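Local coordinates for ankyrin repeat family protein (PDB 3HRA) that is of unknown function but, as an ankyrin repeat protein, probably serves as a scaffold for binding other proteins, at residues E38-T41 against P42-A46. Sequence-based numbering, arbitrary orientation.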
# COMPACT_ATOMS: atom_id res chain seq x y z
N GLU A 38 -2.38 -7.92 18.28
CA GLU A 38 -2.31 -6.66 17.54
C GLU A 38 -3.29 -6.63 16.36
O GLU A 38 -3.24 -5.73 15.52
CB GLU A 38 -0.88 -6.44 17.03
CG GLU A 38 0.00 -5.61 17.95
CD GLU A 38 0.24 -6.26 19.29
OE1 GLU A 38 0.61 -7.46 19.32
OE2 GLU A 38 0.06 -5.57 20.33
N GLY A 39 -4.16 -7.64 16.29
CA GLY A 39 -5.15 -7.70 15.24
C GLY A 39 -4.61 -8.18 13.90
O GLY A 39 -5.28 -8.04 12.89
N ASN A 40 -3.39 -8.71 13.91
CA ASN A 40 -2.78 -9.28 12.69
C ASN A 40 -3.23 -10.70 12.40
O ASN A 40 -3.23 -11.56 13.29
CB ASN A 40 -1.26 -9.27 12.80
CG ASN A 40 -0.67 -7.89 12.60
OD1 ASN A 40 -1.07 -7.15 11.71
ND2 ASN A 40 0.30 -7.54 13.43
N THR A 41 -3.61 -10.97 11.15
CA THR A 41 -3.85 -12.33 10.67
C THR A 41 -2.52 -12.93 10.22
O THR A 41 -1.54 -12.21 10.10
CB THR A 41 -4.78 -12.33 9.45
OG1 THR A 41 -4.22 -11.49 8.44
CG2 THR A 41 -6.11 -11.80 9.82
N PRO A 42 -2.49 -14.25 9.94
CA PRO A 42 -1.29 -14.84 9.37
C PRO A 42 -0.89 -14.13 8.08
O PRO A 42 0.32 -13.92 7.85
CB PRO A 42 -1.71 -16.30 9.13
CG PRO A 42 -2.66 -16.56 10.25
CD PRO A 42 -3.46 -15.29 10.37
N LEU A 43 -1.87 -13.73 7.27
CA LEU A 43 -1.55 -13.05 6.02
C LEU A 43 -0.87 -11.71 6.31
O LEU A 43 0.15 -11.40 5.70
CB LEU A 43 -2.78 -12.86 5.13
CG LEU A 43 -2.52 -12.06 3.84
CD1 LEU A 43 -1.41 -12.66 2.95
CD2 LEU A 43 -3.83 -11.86 3.06
N ASN A 44 -1.41 -10.94 7.25
CA ASN A 44 -0.77 -9.68 7.58
C ASN A 44 0.67 -9.87 8.08
O ASN A 44 1.55 -9.08 7.75
CB ASN A 44 -1.64 -8.86 8.55
CG ASN A 44 -1.66 -7.36 8.20
OD1 ASN A 44 -0.82 -6.87 7.45
ND2 ASN A 44 -2.62 -6.64 8.76
N ILE A 45 0.92 -10.93 8.85
CA ILE A 45 2.27 -11.21 9.34
C ILE A 45 3.19 -11.48 8.15
O ILE A 45 4.30 -10.93 8.06
CB ILE A 45 2.28 -12.41 10.33
CG1 ILE A 45 1.58 -12.02 11.63
CG2 ILE A 45 3.72 -12.86 10.62
CD1 ILE A 45 1.19 -13.18 12.48
N ALA A 46 2.72 -12.31 7.23
CA ALA A 46 3.50 -12.62 6.03
C ALA A 46 3.81 -11.37 5.20
O ALA A 46 4.90 -11.24 4.66
CB ALA A 46 2.78 -13.66 5.17
O HOH W 1 -4.86 -8.27 10.03
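T41 caps the helix that P42 begins, and its side chain is worth following outward. CB sits tight against the proline ring, 3.4 Å from P42 CD. From there the side chain forks. OG1, held between the backbone N and the carbonyl carbon (chi1 56°), reaches forward over the first turn and accepts from N44 N at 3.1 Å, a nearly straight bond with an N-H...O angle of 167°; L43 CB and N44 CB lie beside it. The methyl CG2 is the other branch of the fork, while the side chain as a whole packs on V35 and L67. The carbonyl of the same residue starts the helical pattern, T41 O accepting from I45 N at 3.0 Å, and I45 CG1 lies against that oxygen at 3.5 Å.

Next door, the amides of N40 and N44 cross almost perpendicularly, their planes 81° apart. N40 OD1 and N44 ND2 come to 3.4 Å at a poor angle and do not bond; OD1 accepts from N69 ND2, whereas ND2 donates to D73 O and to a water. That water also donates to G39 O and accepts from T41 N, tying the loop to the helix. A Thr-Pro-Leu start with threonine as N-cap is the TPLH-type motif of ankyrin repeats, here with asparagine in the histidine position, opening helix 42-49, the first helix of the predicted repeat 38-70.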